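Local coordinates for Hut operon positive regulatory protein (Bacillus subtilis, PDB 4H4L), which binds hut operon mRNA in the presence of histidine as a homohexameric antiterminator, suppressing transcription termination and so switching on the genes for histidine utilization, at residues 51-55 with 75-80; 124-128 with 138-142. The protein carries 1 engineered substitution. All coordinates share one frame; numbering follows the deposited sequence.

Contact 1 of 2, residues 51-55 with 75-80. Engineered in segment 51-55: I51 (natural residue Val). With ZN (zinc ion), chain N; HIS (histidine), chain M.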
# COMPACT_ATOMS: atom_id res chain seq x y z
N ILE A 51 -2.07 19.33 -1.27
CA ILE A 51 -2.52 19.22 -2.65
C ILE A 51 -3.15 20.55 -3.13
O ILE A 51 -2.87 21.02 -4.24
CB ILE A 51 -3.50 18.01 -2.79
CG1 ILE A 51 -2.78 16.71 -2.40
CG2 ILE A 51 -4.13 17.94 -4.18
CD1 ILE A 51 -3.72 15.55 -2.18
N ALA A 52 -3.97 21.15 -2.26
CA ALA A 52 -4.79 22.34 -2.53
C ALA A 52 -3.94 23.59 -2.75
O ALA A 52 -4.04 24.23 -3.80
CB ALA A 52 -5.77 22.57 -1.39
N ALA A 53 -3.10 23.91 -1.76
CA ALA A 53 -2.06 24.95 -1.90
C ALA A 53 -1.35 24.86 -3.26
O ALA A 53 -1.27 25.85 -3.99
CB ALA A 53 -1.04 24.85 -0.77
N ILE A 54 -0.88 23.66 -3.60
CA ILE A 54 -0.13 23.47 -4.83
C ILE A 54 -1.01 23.64 -6.07
O ILE A 54 -0.52 24.12 -7.07
CB ILE A 54 0.59 22.11 -4.90
CG1 ILE A 54 1.71 22.04 -3.84
CG2 ILE A 54 1.18 21.90 -6.28
CD1 ILE A 54 2.28 20.64 -3.68
N GLU A 55 -2.27 23.23 -6.01
CA GLU A 55 -3.16 23.38 -7.16
C GLU A 55 -3.36 24.87 -7.38
O GLU A 55 -3.18 25.38 -8.50
CB GLU A 55 -4.49 22.70 -6.90
CG GLU A 55 -5.40 22.56 -8.12
CD GLU A 55 -6.81 22.08 -7.77
OE1 GLU A 55 -7.11 21.81 -6.58
OE2 GLU A 55 -7.65 21.96 -8.68
N LEU A 75 -1.73 17.42 -12.77
CA LEU A 75 -1.17 18.02 -11.58
C LEU A 75 -1.63 17.30 -10.31
O LEU A 75 -0.86 17.19 -9.32
CB LEU A 75 -1.48 19.51 -11.55
CG LEU A 75 -1.10 20.29 -10.30
CD1 LEU A 75 0.40 20.27 -10.10
CD2 LEU A 75 -1.63 21.70 -10.46
N TYR A 76 -2.84 16.74 -10.35
CA TYR A 76 -3.32 16.01 -9.22
C TYR A 76 -2.41 14.82 -9.06
O TYR A 76 -1.77 14.63 -8.00
CB TYR A 76 -4.76 15.58 -9.36
CG TYR A 76 -5.22 14.82 -8.15
CD1 TYR A 76 -5.47 15.48 -6.92
CD2 TYR A 76 -5.38 13.42 -8.21
CE1 TYR A 76 -5.87 14.75 -5.79
CE2 TYR A 76 -5.79 12.70 -7.10
CZ TYR A 76 -6.02 13.36 -5.92
OH TYR A 76 -6.41 12.60 -4.85
N HIS A 77 -2.25 14.07 -10.14
CA HIS A 77 -1.50 12.86 -10.09
C HIS A 77 -0.04 13.02 -9.86
O HIS A 77 0.56 12.17 -9.19
CB HIS A 77 -1.79 12.00 -11.29
CG HIS A 77 -3.12 11.31 -11.20
ND1 HIS A 77 -3.30 10.21 -10.47
CD2 HIS A 77 -4.35 11.62 -11.74
CE1 HIS A 77 -4.57 9.82 -10.54
NE2 HIS A 77 -5.22 10.68 -11.33
N ALA A 78 0.55 14.10 -10.38
CA ALA A 78 2.00 14.28 -10.22
C ALA A 78 2.30 14.55 -8.76
O ALA A 78 3.33 14.14 -8.23
CB ALA A 78 2.49 15.42 -11.08
N THR A 79 1.33 15.19 -8.12
CA THR A 79 1.40 15.46 -6.71
C THR A 79 1.31 14.19 -5.89
O THR A 79 2.14 14.02 -4.99
CB THR A 79 0.28 16.41 -6.28
OG1 THR A 79 0.36 17.60 -7.07
CG2 THR A 79 0.38 16.75 -4.78
N MET A 80 0.32 13.32 -6.18
CA MET A 80 0.18 12.03 -5.46
C MET A 80 1.53 11.38 -5.47
O MET A 80 2.03 10.95 -4.42
CB MET A 80 -0.73 11.02 -6.16
CG MET A 80 -2.20 11.31 -6.14
SD MET A 80 -2.93 10.58 -4.69
CE MET A 80 -2.82 12.03 -3.63
ZN ZN N . -7.17 10.15 -12.07
N HIS M . -9.03 15.28 -6.57
CA HIS M . -8.61 14.40 -7.69
C HIS M . -8.73 15.16 -8.94
O HIS M . -8.13 16.22 -8.98
CB HIS M . -9.44 13.12 -7.78
CG HIS M . -8.85 12.09 -8.72
ND1 HIS M . -8.72 10.77 -8.39
CD2 HIS M . -8.31 12.24 -9.98
CE1 HIS M . -8.16 10.12 -9.41
NE2 HIS M . -7.90 11.03 -10.37
OXT HIS M . -9.40 14.74 -9.89
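The helical segments 51-55 and 75-80 cross steeply, with N-to-C directions 133° apart, about midway between perpendicular and antiparallel, and axes no nearer than 10.5 Å. The register follows from two CA pairs: I51 and T79, 6.8 Å apart, and E55 and L75, 7.2 Å apart. No hydrogen bond joins the segments; the closest contacts are between carbon atoms. I51, an engineered residue (valine in the natural sequence), reaches three partners with three different carbons. CG2, anti to the backbone N because chi1 is -61°, comes to 3.9 Å from CD1 of Y76 and approaches that ring obliquely; CG1 meets CG2 of T79, and CD1 meets the methyl CE of M80, whose chain bends back at chi2 and chi3. At the other end, CG2 of I54 rests 4.2 Å from CD1 of L75, while CD2 of L75 lies against the CA of E55. The hydroxyl of T79 bonds within its own helix, OG1 donating to O of L75 at 2.6 Å, a carbonyl that also takes the T79 N-H.

One face of the Y76 ring carries the histidine ligand, whose CA lies 3.1 Å above the ring centre. Y76 OH bonds to O of L96 in a second subunit. With the ring cut back to an alanine here, the ligand CA is likely to lose its platform, I51 CG2 its aromatic neighbour and that L96 carbonyl the phenol donor. NE2 of H77 and of the ligand both bind zinc; H73 of the same chain and H138 of the second subunit complete the coordination. Helix 70-87 thus supplies Y76 and H77 to HutP's intersubunit histidine-zinc site, and helix 47-60 backs it through I51.

Contact 2 of 2, residues 124-128 with 138-142; sequences SLYGT and HETFG. With ZN (zinc ion), chain R; HIS (histidine), chain Q.
The rings of Y126 and F141 meet across an antiparallel beta hairpin, CD2 of Y126 lying near the plane of the F141 ring at its edge, 3.5 Å from CD1. Their side chains cross at about a right angle. Over one face of F141 sits O of L125, 3.7 Å above the plane and displaced toward the rim; the ring also meets F141 of a neighbouring subunit. At the edge of the Y126 ring and in its plane lies OE1 of E139, to which OH donates a 2.7 Å bond. With CG anti to the backbone N (chi1 175°), the ring extends far enough for OH to meet E139, whose carboxylate stands 78° to it and is met on its anti side. E139 is gripped further: R11 N and G10 N of that same neighbouring subunit bond to OE1 and OE2.

The pairing is fixed by backbone bonds. L125 and G142 form a hydrogen-bonded pair, L125 N to G142 O at 2.7 Å, as do G127 and T140, with G127 N to T140 O at 3.1 Å and a weak return bond; Y126 and F141 form the non-hydrogen-bonded pair between them. G127 has backbone angles at which a CB would jam against O of Y126, and the chain turns a corner there. CG2 of T140 packs 3.4 Å from O of G127. Farther along, NE2 of H138 and of a histidine ligand bind zinc, and ND1 of H138 donates to O of E139 at 2.9 Å, in the carbonyl plane and on a lone pair.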
# COMPACT_ATOMS: atom_id res chain seq x y z
N SER A 124 7.88 18.82 -6.93
CA SER A 124 8.98 18.40 -6.08
C SER A 124 8.73 18.93 -4.70
O SER A 124 8.43 20.11 -4.55
CB SER A 124 10.33 18.92 -6.60
OG SER A 124 10.62 18.46 -7.92
N LEU A 125 8.83 18.07 -3.69
CA LEU A 125 8.49 18.47 -2.33
C LEU A 125 9.72 18.41 -1.45
O LEU A 125 10.47 17.45 -1.56
CB LEU A 125 7.45 17.50 -1.80
CG LEU A 125 6.10 17.50 -2.50
CD1 LEU A 125 5.28 16.32 -2.01
CD2 LEU A 125 5.38 18.80 -2.18
N TYR A 126 9.95 19.42 -0.61
CA TYR A 126 11.00 19.33 0.42
C TYR A 126 10.65 19.99 1.75
O TYR A 126 10.02 21.03 1.78
CB TYR A 126 12.38 19.82 -0.07
CG TYR A 126 13.43 19.84 1.02
CD1 TYR A 126 13.80 21.05 1.64
CD2 TYR A 126 14.02 18.66 1.48
CE1 TYR A 126 14.74 21.08 2.66
CE2 TYR A 126 14.95 18.68 2.50
CZ TYR A 126 15.31 19.88 3.09
OH TYR A 126 16.24 19.88 4.10
N GLY A 127 11.08 19.40 2.85
CA GLY A 127 10.81 19.96 4.15
C GLY A 127 10.92 18.92 5.24
O GLY A 127 11.62 17.95 5.12
N THR A 128 10.22 19.14 6.33
CA THR A 128 10.25 18.14 7.36
C THR A 128 8.91 17.44 7.58
O THR A 128 7.86 17.88 7.08
CB THR A 128 10.65 18.74 8.70
OG1 THR A 128 9.52 19.45 9.20
CG2 THR A 128 11.86 19.65 8.54
N HIS A 138 12.35 15.11 11.23
CA HIS A 138 13.42 14.82 10.31
C HIS A 138 12.98 15.23 8.95
O HIS A 138 11.86 15.70 8.77
CB HIS A 138 13.93 13.36 10.41
CG HIS A 138 12.95 12.28 9.92
ND1 HIS A 138 12.51 12.20 8.65
CD2 HIS A 138 12.40 11.19 10.60
CE1 HIS A 138 11.71 11.13 8.53
NE2 HIS A 138 11.65 10.51 9.72
N GLU A 139 13.85 15.10 7.96
CA GLU A 139 13.58 15.74 6.69
C GLU A 139 12.66 14.90 5.86
O GLU A 139 12.37 13.75 6.23
CB GLU A 139 14.87 16.01 5.94
CG GLU A 139 15.55 17.29 6.36
CD GLU A 139 17.05 17.22 6.15
OE1 GLU A 139 17.56 17.83 5.19
OE2 GLU A 139 17.69 16.49 6.93
N THR A 140 12.22 15.48 4.73
CA THR A 140 11.40 14.74 3.76
C THR A 140 11.40 15.25 2.33
O THR A 140 11.67 16.43 2.03
CB THR A 140 9.97 14.57 4.23
OG1 THR A 140 9.39 13.51 3.50
CG2 THR A 140 9.19 15.82 4.00
N PHE A 141 11.09 14.33 1.44
CA PHE A 141 11.35 14.59 0.06
C PHE A 141 10.52 13.71 -0.84
O PHE A 141 10.36 12.53 -0.58
CB PHE A 141 12.83 14.33 -0.17
CG PHE A 141 13.38 15.09 -1.31
CD1 PHE A 141 14.07 16.27 -1.08
CD2 PHE A 141 13.20 14.64 -2.61
CE1 PHE A 141 14.57 16.99 -2.14
CE2 PHE A 141 13.70 15.35 -3.68
CZ PHE A 141 14.38 16.53 -3.44
N GLY A 142 10.03 14.29 -1.93
CA GLY A 142 9.22 13.55 -2.90
C GLY A 142 9.19 14.23 -4.25
O GLY A 142 9.09 15.47 -4.33
ZN ZN R . 11.03 8.58 10.44
N HIS Q . 4.99 11.28 14.01
CA HIS Q . 6.32 10.88 13.48
C HIS Q . 7.31 11.48 14.37
O HIS Q . 7.04 11.47 15.56
CB HIS Q . 6.54 11.41 12.06
CG HIS Q . 7.53 10.61 11.23
ND1 HIS Q . 7.23 10.10 10.00
CD2 HIS Q . 8.83 10.25 11.47
CE1 HIS Q . 8.28 9.47 9.50
NE2 HIS Q . 9.25 9.57 10.38
OXT HIS Q . 8.36 11.97 13.93

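In the fold
From the N terminus, the chain forms helix 9-17 and strand 36-44 before contact 1 closes a loop of 19 residues by bringing helix 70-87 back onto helix 47-60. Strand 99-109 follows, and contact 2 then closes the hairpin of strands 120-130 and 137-147 over nine intervening residues. The two contacts are in series, neither nested nor crossed. Their centres are 15 Å apart, yet they touch directly, I54 CD1 lying 3.9 Å from L125 CD2, which ties the helix pair to the L125 face of the sheet. Helix 9-17 packs on the Y126 and F141 face. Each contact also contributes a zinc ligand to a site shared between subunits.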